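Local coordinates for Rep protein (Adeno-associated virus - 5, PDB 1M55) that probably nicks viral DNA at the replication origin as the metal-dependent endonuclease domain of a rolling-circle-type initiator protein, at residues E6-V11 against A132-K137; Y65-F70 against S109-Q114; S71-K76 against L93-G98. All blocks are in the same frame, centred on the assembly; numbering follows the deposited sequence.

Contact 1: E6-V11 against A132-K137; sequences EVIVRV and AITKVK
E6 reaches across to T134 with its carboxylate while the two backbones pair as antiparallel strands. Starting at CB, the E6 side chain already lies beside the threonine hydroxyl, CB being 3.7 Å from T134 OG1. CG stands anti to the backbone N (chi1 -180°), the start of an extended chain that keeps CG and CD close to OG1 as the two side chains cross at a slant. At the tip, OE1 accepts the hydroxyl proton, with OG1 to OE1 at 2.6 Å; the hydroxyl comes in on the anti side of the carboxylate, 20° out of its plane. The other oxygen, OE2, is taken by H91 ND1 and Y149 OH. With both oxygens of this buried carboxylate held, its rotation is probably fixed.

The backbone of T134 adds to the grip: its N donates to E6 O at 2.8 Å, almost straight at 178°. I8 and A132 form a hydrogen-bonded pair, I8 N to A132 O at 2.8 Å and A132 N to I8 O at 2.9 Å. Between these rungs V7 and I133 make a non-hydrogen-bonded pair, where V7 CA comes 3.3 Å from A132 O in a CA-H...O contact. On the face they share, V7 CG2 meets I133 CG1 at 4.3 Å; V7 goes on to F63 of helix 50-71, and I133 to L104 and V108 of helix 101-118. A water accepts from E6 N and lies within bonding distance of T134 O. E6 is thus a second-shell residue that probably helps to orient H91, a ligand of the zinc site formed by E82, H89 and H91, on the central antiparallel sheet of the Rep nuclease fold.

Contact 2: Y65-F70 against S109-Q114; sequences YEWNKF and SQIRAQ
Helices 65-70 and 109-114 run roughly antiparallel, their axes 10.0 Å apart at closest approach and their directions 143° apart; the nearest backbones are at E66 and I111. I111 fills the middle. Its CG1 lies 3.8 Å from E66 CG as the two side chains slide past each other in opposite directions, and its CD1 touches W67 CE3 at 4.0 Å on the buried side. CG1 also sits at the edge of the F70 ring, close to the ring plane. There the ring meets a second partner: Q110 OE1 approaches F70 CZ edge-on at 3.3 Å, with amide and ring planes 87° apart, while Y107 stacks on the same phenyl.

E66 bends at chi2 (66°), which carries OE1 over to Q114 CG at 3.6 Å. Its OE2 takes a salt bridge from K69 NZ at 2.8 Å, one turn further along the same helix, with the ammonium above the carboxylate plane. A water accepts from K69 NZ and donates to Q110 OE1 at 2.9 Å. The chemistry implies an apolar join around I111, bordered by a polar rim in which the salt bridge stays within one helix and a water links its lysine to Q110 of the other.

Contact 3: S71-K76 against L93-G98; sequences SKQESK and LVETSG. With ZN (zinc ion), chain D.
A zinc site joins the loop after helix 50-71 to the end of strand 88-95: Q73 OE1 binds the metal at 2.3 Å and E95 OE2 at 2.2 Å, the two side chains coming from opposite directions. Two waters complete the ligands seen, one donating to E74 O, the other linking Q73 NE2 to E95 OE1. With CG between the backbone N and the carbonyl carbon (chi1 62°), the extended Q73 side chain brings OE1 to the zinc; its amide plane stands 65° from the E95 carboxylate.

E95 OE2 does double duty, also accepting from K76 N at 2.9 Å, from 41° above the carboxylate plane. Both partners would draw negative charge toward this oxygen. E95 N returns a bond to K76 O at 3.0 Å, so the loop is fastened just where it leads into strand 77-83, the antiparallel neighbour of strand 88-95 in the central sheet. This zinc is distinct from the one bound by E82, H89 and H91. Next to the zinc site, S75 CB packs on V94 CG1 at 3.8 Å, and a buried S75 OG donates to a water that in turn donates to E95 O and S97 O. The K76 ammonium bonds to N168 O instead.

Overall arrangement
From the N terminus, strand 3-10 comes first and opens the longest loop, closed by contact 1 when strand 131-133 returns beside it. Contacts 2 and 3 both nest within that loop. Helix 50-71 starts the loop that contact 2 closes on helix 101-118, and contact 3 is nested inside this one in turn, joining the loop after helix 50-71 to strand 88-95. None cross. Contacts 1 and 3 meet on the sheet, E6 CB lying 3.6 Å from L93 CD2, since strands 3-10 and 88-95 are neighbours. Contacts 2 and 3 touch through W67 and V94. Contact 2 holds the helices together, contact 1 borders the E82/H89/H91 zinc site, and contact 3 carries the other zinc.

Contact 1: E6-V11 against A132-K137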
ATOM      1  N   GLU A   6       8.044  -6.216  -1.964  1.00  9.92           N
ATOM      2  CA  GLU A   6       6.844  -5.514  -2.398  1.00  9.45           C
ATOM      3  C   GLU A   6       5.661  -6.454  -2.368  1.00  9.53           C
ATOM      4  O   GLU A   6       5.709  -7.553  -2.923  1.00 10.07           O
ATOM      5  CB  GLU A   6       6.956  -4.936  -3.813  1.00  9.77           C
ATOM      6  CG  GLU A   6       5.660  -4.202  -4.223  1.00 11.34           C
ATOM      7  CD  GLU A   6       5.646  -3.722  -5.664  1.00 13.24           C
ATOM      8  OE1 GLU A   6       5.781  -4.563  -6.578  1.00 12.09           O
ATOM      9  OE2 GLU A   6       5.466  -2.507  -5.881  1.00 11.46           O
ATOM     10  N   VAL A   7       4.611  -6.028  -1.683  1.00  8.98           N
ATOM     11  CA  VAL A   7       3.387  -6.801  -1.615  1.00  8.99           C
ATOM     12  C   VAL A   7       2.296  -5.879  -2.136  1.00  8.81           C
ATOM     13  O   VAL A   7       2.166  -4.738  -1.678  1.00  8.68           O
ATOM     14  CB  VAL A   7       3.055  -7.237  -0.171  1.00  9.10           C
ATOM     15  CG1 VAL A   7       1.763  -8.042  -0.156  1.00  9.07           C
ATOM     16  CG2 VAL A   7       4.203  -8.058   0.410  1.00  8.91           C
ATOM     17  N   ILE A   8       1.579  -6.324  -3.160  1.00  7.64           N
ATOM     18  CA  ILE A   8       0.500  -5.513  -3.698  1.00  8.33           C
ATOM     19  C   ILE A   8      -0.811  -6.041  -3.134  1.00  8.20           C
ATOM     20  O   ILE A   8      -1.086  -7.245  -3.195  1.00  8.42           O
ATOM     21  CB  ILE A   8       0.478  -5.513  -5.245  1.00  8.96           C
ATOM     22  CG1 ILE A   8       1.730  -4.806  -5.777  1.00 11.57           C
ATOM     23  CG2 ILE A   8      -0.778  -4.798  -5.758  1.00  8.63           C
ATOM     24  CD1 ILE A   8       1.848  -4.807  -7.292  1.00 15.78           C
ATOM     25  N   VAL A   9      -1.560  -5.150  -2.495  1.00  7.33           N
ATOM     26  CA  VAL A   9      -2.838  -5.514  -1.913  1.00  7.07           C
ATOM     27  C   VAL A   9      -3.978  -4.830  -2.660  1.00  7.32           C
ATOM     28  O   VAL A   9      -4.034  -3.600  -2.736  1.00  6.94           O
ATOM     29  CB  VAL A   9      -2.919  -5.123  -0.413  1.00  7.35           C
ATOM     30  CG1 VAL A   9      -4.268  -5.548   0.171  1.00  7.78           C
ATOM     31  CG2 VAL A   9      -1.786  -5.767   0.369  1.00  7.42           C
ATOM     32  N   ARG A  10      -4.851  -5.628  -3.263  1.00  8.00           N
ATOM     33  CA  ARG A  10      -6.011  -5.098  -3.966  1.00  8.14           C
ATOM     34  C   ARG A  10      -7.035  -4.799  -2.880  1.00  8.62           C
ATOM     35  O   ARG A  10      -7.317  -5.646  -2.032  1.00 10.03           O
ATOM     36  CB  ARG A  10      -6.524  -6.114  -4.982  1.00  8.85           C
ATOM     37  CG  ARG A  10      -5.588  -6.244  -6.172  1.00  8.53           C
ATOM     38  CD  ARG A  10      -5.976  -7.380  -7.083  1.00 11.16           C
ATOM     39  NE  ARG A  10      -5.215  -7.332  -8.326  1.00 15.18           N
ATOM     40  CZ  ARG A  10      -5.196  -8.306  -9.230  1.00 19.61           C
ATOM     41  NH1 ARG A  10      -5.897  -9.414  -9.033  1.00 15.24           N
ATOM     42  NH2 ARG A  10      -4.487  -8.163 -10.341  1.00 24.02           N
ATOM     43  N   VAL A  11      -7.544  -3.575  -2.883  1.00  8.53           N
ATOM     44  CA  VAL A  11      -8.485  -3.108  -1.865  1.00  9.45           C
ATOM     45  C   VAL A  11      -9.960  -3.437  -2.120  1.00  9.77           C
ATOM     46  O   VAL A  11     -10.574  -2.905  -3.048  1.00  9.23           O
ATOM     47  CB  VAL A  11      -8.315  -1.575  -1.648  1.00  9.35           C
ATOM     48  CG1 VAL A  11      -9.290  -1.060  -0.604  1.00  9.31           C
ATOM     49  CG2 VAL A  11      -6.888  -1.270  -1.225  1.00  9.49           C
ATOM     50  N   ALA A 132      -0.679 -10.138  -2.890  1.00 10.00           N
ATOM     51  CA  ALA A 132       0.348 -10.800  -3.686  1.00 10.02           C
ATOM     52  C   ALA A 132       1.765 -10.267  -3.514  1.00 10.09           C
ATOM     53  O   ALA A 132       2.007  -9.064  -3.626  1.00 10.50           O
ATOM     54  CB  ALA A 132      -0.045 -10.739  -5.165  1.00  9.98           C
ATOM     55  N   ILE A 133       2.705 -11.174  -3.263  1.00  9.90           N
ATOM     56  CA  ILE A 133       4.112 -10.805  -3.126  1.00 10.05           C
ATOM     57  C   ILE A 133       4.682 -10.701  -4.546  1.00 10.31           C
ATOM     58  O   ILE A 133       4.494 -11.609  -5.365  1.00 11.44           O
ATOM     59  CB  ILE A 133       4.919 -11.892  -2.382  1.00 10.31           C
ATOM     60  CG1 ILE A 133       4.345 -12.128  -0.985  1.00 10.73           C
ATOM     61  CG2 ILE A 133       6.388 -11.484  -2.292  1.00 10.96           C
ATOM     62  CD1 ILE A 133       4.910 -13.360  -0.305  1.00  9.55           C
ATOM     63  N   THR A 134       5.352  -9.599  -4.851  1.00  9.96           N
ATOM     64  CA  THR A 134       5.935  -9.440  -6.173  1.00 11.35           C
ATOM     65  C   THR A 134       7.122 -10.395  -6.314  1.00 12.98           C
ATOM     66  O   THR A 134       7.982 -10.479  -5.426  1.00 12.72           O
ATOM     67  CB  THR A 134       6.375  -7.988  -6.423  1.00 11.79           C
ATOM     68  OG1 THR A 134       5.241  -7.126  -6.274  1.00 11.69           O
ATOM     69  CG2 THR A 134       6.937  -7.825  -7.831  1.00 11.79           C
ATOM     70  N   LYS A 135       7.121 -11.150  -7.408  1.00 15.11           N
ATOM     71  CA  LYS A 135       8.171 -12.123  -7.706  1.00 17.25           C
ATOM     72  C   LYS A 135       9.059 -11.609  -8.840  1.00 19.11           C
ATOM     73  O   LYS A 135       8.676 -10.696  -9.584  1.00 18.69           O
ATOM     74  CB  LYS A 135       7.550 -13.453  -8.159  1.00 13.73           C
ATOM     75  CG  LYS A 135       6.411 -13.969  -7.303  1.00 13.67           C
ATOM     76  CD  LYS A 135       6.893 -14.488  -5.975  1.00 14.87           C
ATOM     77  CE  LYS A 135       5.737 -15.085  -5.198  1.00 16.26           C
ATOM     78  NZ  LYS A 135       6.213 -15.859  -4.026  1.00 21.75           N
ATOM     79  N   VAL A 136      10.239 -12.205  -8.967  1.00 21.92           N
ATOM     80  CA  VAL A 136      11.172 -11.845 -10.031  1.00 24.61           C
ATOM     81  C   VAL A 136      10.529 -12.267 -11.359  1.00 25.78           C
ATOM     82  O   VAL A 136      10.664 -11.589 -12.378  1.00 26.28           O
ATOM     83  CB  VAL A 136      12.528 -12.569  -9.853  1.00 25.17           C
ATOM     84  CG1 VAL A 136      13.444 -12.279 -11.034  1.00 25.68           C
ATOM     85  CG2 VAL A 136      13.194 -12.129  -8.556  1.00 25.02           C
ATOM     86  N   LYS A 137       9.804 -13.383 -11.308  1.00 26.05           N
ATOM     87  CA  LYS A 137       9.091 -13.951 -12.448  1.00 26.77           C
ATOM     88  C   LYS A 137       8.131 -14.992 -11.873  1.00 27.47           C
ATOM     89  O   LYS A 137       8.294 -15.408 -10.725  1.00 27.33           O
ATOM     90  CB  LYS A 137      10.068 -14.605 -13.431  1.00 26.76           C
ATOM     91  CG  LYS A 137      10.910 -15.723 -12.843  1.00 24.88           C
ATOM     92  CD  LYS A 137      12.007 -16.126 -13.813  1.00 28.05           C
ATOM     93  CE  LYS A 137      12.882 -17.223 -13.241  1.00 31.97           C
ATOM     94  NZ  LYS A 137      13.991 -17.545 -14.182  1.00 32.90           N
TER
HETATM   95  O   HOH W   1       8.668  -8.783  -3.115  1.00 11.96           O

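Contact 2: Y65-F70 against S109-Q114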
ATOM      1  N   TYR A  65       1.653  -3.352  11.250  1.00  8.96           N
ATOM      2  CA  TYR A  65       1.747  -3.775  12.643  1.00 10.32           C
ATOM      3  C   TYR A  65       2.032  -5.271  12.720  1.00 10.04           C
ATOM      4  O   TYR A  65       2.859  -5.714  13.522  1.00 10.65           O
ATOM      5  CB  TYR A  65       0.470  -3.403  13.412  1.00 12.18           C
ATOM      6  CG  TYR A  65       0.193  -1.906  13.449  1.00 13.65           C
ATOM      7  CD1 TYR A  65      -1.046  -1.412  13.870  1.00 14.61           C
ATOM      8  CD2 TYR A  65       1.149  -0.987  13.006  1.00 14.07           C
ATOM      9  CE1 TYR A  65      -1.321  -0.043  13.841  1.00 15.03           C
ATOM     10  CE2 TYR A  65       0.880   0.382  12.969  1.00 15.81           C
ATOM     11  CZ  TYR A  65      -0.355   0.844  13.386  1.00 18.48           C
ATOM     12  OH  TYR A  65      -0.624   2.194  13.321  1.00 22.40           O
ATOM     13  N   GLU A  66       1.393  -6.041  11.845  1.00  9.42           N
ATOM     14  CA  GLU A  66       1.596  -7.484  11.813  1.00 10.36           C
ATOM     15  C   GLU A  66       3.020  -7.767  11.315  1.00 10.85           C
ATOM     16  O   GLU A  66       3.703  -8.655  11.830  1.00 12.14           O
ATOM     17  CB  GLU A  66       0.554  -8.141  10.906  1.00 12.28           C
ATOM     18  CG  GLU A  66       0.255  -9.603  11.223  1.00 19.74           C
ATOM     19  CD  GLU A  66      -0.409  -9.819  12.583  1.00 24.78           C
ATOM     20  OE1 GLU A  66      -0.921  -8.850  13.197  1.00 18.02           O
ATOM     21  OE2 GLU A  66      -0.429 -10.981  13.031  1.00 27.46           O
ATOM     22  N   TRP A  67       3.480  -6.980  10.349  1.00 10.50           N
ATOM     23  CA  TRP A  67       4.834  -7.136   9.817  1.00 10.82           C
ATOM     24  C   TRP A  67       5.845  -6.868  10.935  1.00 11.11           C
ATOM     25  O   TRP A  67       6.811  -7.617  11.097  1.00 11.90           O
ATOM     26  CB  TRP A  67       5.075  -6.164   8.660  1.00 10.90           C
ATOM     27  CG  TRP A  67       6.406  -6.343   7.990  1.00 11.29           C
ATOM     28  CD1 TRP A  67       7.613  -5.898   8.441  1.00 11.66           C
ATOM     29  CD2 TRP A  67       6.660  -7.000   6.740  1.00 12.00           C
ATOM     30  NE1 TRP A  67       8.602  -6.234   7.551  1.00 12.07           N
ATOM     31  CE2 TRP A  67       8.048  -6.911   6.498  1.00 12.47           C
ATOM     32  CE3 TRP A  67       5.850  -7.655   5.799  1.00 12.83           C
ATOM     33  CZ2 TRP A  67       8.650  -7.451   5.351  1.00 13.18           C
ATOM     34  CZ3 TRP A  67       6.449  -8.193   4.655  1.00 13.32           C
ATOM     35  CH2 TRP A  67       7.837  -8.083   4.445  1.00 13.44           C
ATOM     36  N   ASN A  68       5.599  -5.817  11.720  1.00 10.73           N
ATOM     37  CA  ASN A  68       6.483  -5.454  12.828  1.00 12.05           C
ATOM     38  C   ASN A  68       6.589  -6.600  13.831  1.00 13.92           C
ATOM     39  O   ASN A  68       7.621  -6.772  14.476  1.00 14.96           O
ATOM     40  CB  ASN A  68       5.981  -4.193  13.552  1.00 12.19           C
ATOM     41  CG  ASN A  68       6.067  -2.924  12.699  1.00 11.56           C
ATOM     42  OD1 ASN A  68       5.484  -1.899  13.057  1.00 16.39           O
ATOM     43  ND2 ASN A  68       6.791  -2.978  11.588  1.00  7.46           N
ATOM     44  N   LYS A  69       5.514  -7.367  13.984  1.00 14.17           N
ATOM     45  CA  LYS A  69       5.524  -8.504  14.901  1.00 15.57           C
ATOM     46  C   LYS A  69       6.599  -9.499  14.456  1.00 16.25           C
ATOM     47  O   LYS A  69       7.358 -10.019  15.278  1.00 17.18           O
ATOM     48  CB  LYS A  69       4.160  -9.195  14.919  1.00 17.32           C
ATOM     49  CG  LYS A  69       4.097 -10.410  15.834  1.00 21.16           C
ATOM     50  CD  LYS A  69       2.798 -11.167  15.670  1.00 23.73           C
ATOM     51  CE  LYS A  69       2.678 -11.725  14.273  1.00 26.97           C
ATOM     52  NZ  LYS A  69       1.549 -12.681  14.163  1.00 32.36           N
ATOM     53  N   PHE A  70       6.675  -9.727  13.146  1.00 14.84           N
ATOM     54  CA  PHE A  70       7.645 -10.654  12.566  1.00 14.97           C
ATOM     55  C   PHE A  70       9.068 -10.095  12.481  1.00 14.81           C
ATOM     56  O   PHE A  70      10.035 -10.818  12.722  1.00 15.32           O
ATOM     57  CB  PHE A  70       7.193 -11.094  11.169  1.00 15.41           C
ATOM     58  CG  PHE A  70       5.877 -11.818  11.150  1.00 16.30           C
ATOM     59  CD1 PHE A  70       4.825 -11.350  10.369  1.00 16.49           C
ATOM     60  CD2 PHE A  70       5.689 -12.976  11.901  1.00 16.74           C
ATOM     61  CE1 PHE A  70       3.606 -12.023  10.335  1.00 16.41           C
ATOM     62  CE2 PHE A  70       4.470 -13.655  11.871  1.00 17.06           C
ATOM     63  CZ  PHE A  70       3.430 -13.176  11.085  1.00 16.76           C
ATOM     64  N   SER A 109       0.855 -14.679   4.372  1.00 12.19           N
ATOM     65  CA  SER A 109      -0.377 -15.457   4.468  1.00 12.38           C
ATOM     66  C   SER A 109      -1.043 -15.155   5.823  1.00 11.21           C
ATOM     67  O   SER A 109      -2.268 -14.988   5.910  1.00 11.58           O
ATOM     68  CB  SER A 109      -0.059 -16.949   4.356  1.00 16.76           C
ATOM     69  OG  SER A 109      -1.238 -17.729   4.442  1.00 25.71           O
ATOM     70  N   GLN A 110      -0.231 -15.065   6.873  1.00 10.31           N
ATOM     71  CA  GLN A 110      -0.739 -14.753   8.207  1.00 10.82           C
ATOM     72  C   GLN A 110      -1.274 -13.321   8.247  1.00 10.64           C
ATOM     73  O   GLN A 110      -2.289 -13.048   8.891  1.00 10.18           O
ATOM     74  CB  GLN A 110       0.352 -14.944   9.262  1.00 13.72           C
ATOM     75  CG  GLN A 110       0.686 -16.402   9.539  1.00 20.60           C
ATOM     76  CD  GLN A 110       1.782 -16.568  10.577  1.00 38.05           C
ATOM     77  OE1 GLN A 110       1.732 -15.971  11.657  1.00 42.29           O
ATOM     78  NE2 GLN A 110       2.779 -17.385  10.259  1.00 41.84           N
ATOM     79  N   ILE A 111      -0.584 -12.406   7.569  1.00  9.89           N
ATOM     80  CA  ILE A 111      -1.024 -11.017   7.524  1.00  9.95           C
ATOM     81  C   ILE A 111      -2.376 -10.946   6.816  1.00  9.35           C
ATOM     82  O   ILE A 111      -3.284 -10.256   7.275  1.00 10.05           O
ATOM     83  CB  ILE A 111      -0.001 -10.106   6.816  1.00 10.36           C
ATOM     84  CG1 ILE A 111       1.315 -10.095   7.603  1.00 10.13           C
ATOM     85  CG2 ILE A 111      -0.559  -8.693   6.700  1.00 11.34           C
ATOM     86  CD1 ILE A 111       2.416  -9.264   6.981  1.00 10.82           C
ATOM     87  N   ARG A 112      -2.523 -11.685   5.718  1.00  8.98           N
ATOM     88  CA  ARG A 112      -3.784 -11.709   4.982  1.00  8.88           C
ATOM     89  C   ARG A 112      -4.918 -12.178   5.899  1.00  9.16           C
ATOM     90  O   ARG A 112      -5.997 -11.579   5.918  1.00  9.41           O
ATOM     91  CB  ARG A 112      -3.684 -12.625   3.760  1.00  9.99           C
ATOM     92  CG  ARG A 112      -4.986 -12.747   2.974  1.00 12.44           C
ATOM     93  CD  ARG A 112      -4.796 -13.487   1.664  1.00 17.86           C
ATOM     94  NE  ARG A 112      -4.285 -14.839   1.860  1.00 26.92           N
ATOM     95  CZ  ARG A 112      -3.176 -15.309   1.294  1.00 38.58           C
ATOM     96  NH1 ARG A 112      -2.452 -14.537   0.488  1.00 41.36           N
ATOM     97  NH2 ARG A 112      -2.778 -16.548   1.548  1.00 38.41           N
ATOM     98  N   ALA A 113      -4.663 -13.236   6.666  1.00  9.14           N
ATOM     99  CA  ALA A 113      -5.661 -13.763   7.594  1.00  9.56           C
ATOM    100  C   ALA A 113      -6.049 -12.698   8.629  1.00  9.69           C
ATOM    101  O   ALA A 113      -7.224 -12.560   8.985  1.00 10.07           O
ATOM    102  CB  ALA A 113      -5.127 -15.011   8.283  1.00  9.64           C
ATOM    103  N   GLN A 114      -5.062 -11.942   9.103  1.00  9.43           N
ATOM    104  CA  GLN A 114      -5.312 -10.882  10.078  1.00  9.41           C
ATOM    105  C   GLN A 114      -6.167  -9.777   9.449  1.00  9.37           C
ATOM    106  O   GLN A 114      -7.072  -9.237  10.094  1.00 10.14           O
ATOM    107  CB  GLN A 114      -3.988 -10.317  10.601  1.00  9.07           C
ATOM    108  CG  GLN A 114      -4.120  -9.101  11.514  1.00 12.16           C
ATOM    109  CD  GLN A 114      -4.697  -9.420  12.889  1.00 16.99           C
ATOM    110  OE1 GLN A 114      -5.229 -10.505  13.129  1.00 15.98           O
ATOM    111  NE2 GLN A 114      -4.596  -8.464  13.798  1.00 18.37           N
TER
HETATM  112  O   HOH W   2       0.009 -13.733  12.142  1.00 48.00           O

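Contact 3: S71-K76 against L93-G98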
ATOM      1  N   SER A  71       9.199  -8.823  12.119  1.00 13.63           N
ATOM      2  CA  SER A  71      10.514  -8.192  11.994  1.00 13.76           C
ATOM      3  C   SER A  71      11.087  -7.765  13.342  1.00 14.46           C
ATOM      4  O   SER A  71      12.286  -7.496  13.454  1.00 15.65           O
ATOM      5  CB  SER A  71      10.426  -6.966  11.084  1.00 12.75           C
ATOM      6  OG  SER A  71       9.609  -5.965  11.673  1.00 12.10           O
ATOM      7  N   LYS A  72      10.216  -7.669  14.345  1.00 14.67           N
ATOM      8  CA  LYS A  72      10.587  -7.242  15.694  1.00 15.08           C
ATOM      9  C   LYS A  72      11.278  -5.873  15.707  1.00 15.21           C
ATOM     10  O   LYS A  72      12.270  -5.663  16.407  1.00 15.29           O
ATOM     11  CB  LYS A  72      11.426  -8.310  16.410  1.00 17.50           C
ATOM     12  CG  LYS A  72      10.628  -9.571  16.755  1.00 26.07           C
ATOM     13  CD  LYS A  72      11.464 -10.573  17.542  1.00 32.46           C
ATOM     14  CE  LYS A  72      10.713 -11.878  17.779  1.00 35.37           C
ATOM     15  NZ  LYS A  72       9.469 -11.682  18.564  1.00 39.51           N
ATOM     16  N   GLN A  73      10.748  -4.955  14.903  1.00 14.06           N
ATOM     17  CA  GLN A  73      11.254  -3.587  14.812  1.00 13.07           C
ATOM     18  C   GLN A  73      10.221  -2.741  14.071  1.00 12.41           C
ATOM     19  O   GLN A  73       9.265  -3.282  13.506  1.00 12.60           O
ATOM     20  CB  GLN A  73      12.585  -3.537  14.050  1.00 13.26           C
ATOM     21  CG  GLN A  73      12.499  -3.995  12.603  1.00 16.00           C
ATOM     22  CD  GLN A  73      13.671  -3.511  11.778  1.00 21.55           C
ATOM     23  OE1 GLN A  73      13.756  -2.330  11.441  1.00 22.48           O
ATOM     24  NE2 GLN A  73      14.578  -4.413  11.453  1.00 23.77           N
ATOM     25  N   GLU A  74      10.383  -1.420  14.111  1.00 10.88           N
ATOM     26  CA  GLU A  74       9.477  -0.535  13.390  1.00  9.86           C
ATOM     27  C   GLU A  74      10.056  -0.472  11.977  1.00  9.49           C
ATOM     28  O   GLU A  74      10.814   0.435  11.645  1.00 10.15           O
ATOM     29  CB  GLU A  74       9.461   0.863  14.016  1.00  8.93           C
ATOM     30  CG  GLU A  74       8.515   1.857  13.336  1.00  9.40           C
ATOM     31  CD  GLU A  74       7.041   1.630  13.661  1.00 12.36           C
ATOM     32  OE1 GLU A  74       6.710   0.694  14.418  1.00 10.90           O
ATOM     33  OE2 GLU A  74       6.204   2.408  13.160  1.00  9.97           O
ATOM     34  N   SER A  75       9.737  -1.474  11.166  1.00  9.50           N
ATOM     35  CA  SER A  75      10.239  -1.554   9.801  1.00  9.54           C
ATOM     36  C   SER A  75       9.962  -0.317   8.947  1.00  9.84           C
ATOM     37  O   SER A  75       8.893   0.303   9.047  1.00  9.84           O
ATOM     38  CB  SER A  75       9.660  -2.789   9.104  1.00 10.79           C
ATOM     39  OG  SER A  75      10.020  -3.984   9.778  1.00 10.77           O
ATOM     40  N   LYS A  76      10.944   0.046   8.125  1.00  9.14           N
ATOM     41  CA  LYS A  76      10.821   1.179   7.217  1.00  9.00           C
ATOM     42  C   LYS A  76       9.891   0.734   6.095  1.00  8.99           C
ATOM     43  O   LYS A  76       9.892  -0.448   5.707  1.00  9.07           O
ATOM     44  CB  LYS A  76      12.184   1.561   6.640  1.00 11.99           C
ATOM     45  CG  LYS A  76      13.128   2.206   7.643  1.00 15.22           C
ATOM     46  CD  LYS A  76      12.570   3.527   8.149  1.00 20.08           C
ATOM     47  CE  LYS A  76      13.545   4.225   9.083  1.00 26.40           C
ATOM     48  NZ  LYS A  76      13.072   5.586   9.455  1.00 25.09           N
ATOM     49  N   LEU A  93       5.779  -1.426   0.089  1.00  8.43           N
ATOM     50  CA  LEU A  93       7.212  -1.682   0.162  1.00  9.31           C
ATOM     51  C   LEU A  93       7.625  -1.673   1.625  1.00  9.19           C
ATOM     52  O   LEU A  93       7.455  -0.666   2.320  1.00  9.30           O
ATOM     53  CB  LEU A  93       8.007  -0.607  -0.583  1.00 10.39           C
ATOM     54  CG  LEU A  93       7.891  -0.500  -2.102  1.00 13.21           C
ATOM     55  CD1 LEU A  93       8.741   0.671  -2.580  1.00 14.34           C
ATOM     56  CD2 LEU A  93       8.348  -1.790  -2.747  1.00 15.11           C
ATOM     57  N   VAL A  94       8.149  -2.795   2.098  1.00  9.27           N
ATOM     58  CA  VAL A  94       8.593  -2.894   3.483  1.00 10.04           C
ATOM     59  C   VAL A  94      10.011  -3.451   3.451  1.00  9.73           C
ATOM     60  O   VAL A  94      10.307  -4.362   2.674  1.00  8.87           O
ATOM     61  CB  VAL A  94       7.673  -3.802   4.315  1.00 11.36           C
ATOM     62  CG1 VAL A  94       8.025  -3.672   5.783  1.00 11.79           C
ATOM     63  CG2 VAL A  94       6.214  -3.412   4.101  1.00 11.84           C
ATOM     64  N   GLU A  95      10.898  -2.895   4.271  1.00 10.57           N
ATOM     65  CA  GLU A  95      12.282  -3.353   4.266  1.00 11.17           C
ATOM     66  C   GLU A  95      12.408  -4.832   4.605  1.00 11.43           C
ATOM     67  O   GLU A  95      11.614  -5.376   5.370  1.00 11.88           O
ATOM     68  CB  GLU A  95      13.158  -2.497   5.176  1.00 13.62           C
ATOM     69  CG  GLU A  95      12.989  -2.753   6.647  1.00 17.54           C
ATOM     70  CD  GLU A  95      13.914  -1.893   7.474  1.00 23.63           C
ATOM     71  OE1 GLU A  95      15.108  -1.781   7.123  1.00 30.06           O
ATOM     72  OE2 GLU A  95      13.441  -1.321   8.473  1.00 15.19           O
ATOM     73  N   THR A  96      13.420  -5.469   4.025  1.00 11.50           N
ATOM     74  CA  THR A  96      13.667  -6.897   4.200  1.00 13.86           C
ATOM     75  C   THR A  96      14.213  -7.330   5.562  1.00 16.26           C
ATOM     76  O   THR A  96      14.085  -8.495   5.942  1.00 16.69           O
ATOM     77  CB  THR A  96      14.643  -7.399   3.123  1.00 14.35           C
ATOM     78  OG1 THR A  96      15.881  -6.679   3.228  1.00 16.23           O
ATOM     79  CG2 THR A  96      14.068  -7.175   1.737  1.00 13.41           C
ATOM     80  N   SER A  97      14.840  -6.399   6.275  1.00 17.50           N
ATOM     81  CA  SER A  97      15.442  -6.672   7.578  1.00 18.95           C
ATOM     82  C   SER A  97      14.611  -7.570   8.497  1.00 19.72           C
ATOM     83  O   SER A  97      13.448  -7.280   8.790  1.00 20.55           O
ATOM     84  CB  SER A  97      15.764  -5.351   8.284  1.00 21.61           C
ATOM     85  OG  SER A  97      16.613  -5.541   9.406  1.00 26.74           O
ATOM     86  N   GLY A  98      15.209  -8.677   8.920  1.00 19.60           N
ATOM     87  CA  GLY A  98      14.540  -9.599   9.821  1.00 20.29           C
ATOM     88  C   GLY A  98      13.572 -10.588   9.202  1.00 21.93           C
ATOM     89  O   GLY A  98      13.054 -11.461   9.905  1.00 22.79           O
TER
HETATM   90 ZN    ZN D 205      14.798  -0.822  10.079  1.00 27.46          ZN
HETATM   91  O   HOH W   3      16.323  -2.631   9.811  1.00 30.02           O
HETATM   92  O   HOH W   4      13.368   0.944  10.781  1.00 22.08           O
HETATM   93  O   HOH W   5      11.492  -5.524   8.049  1.00 14.60           O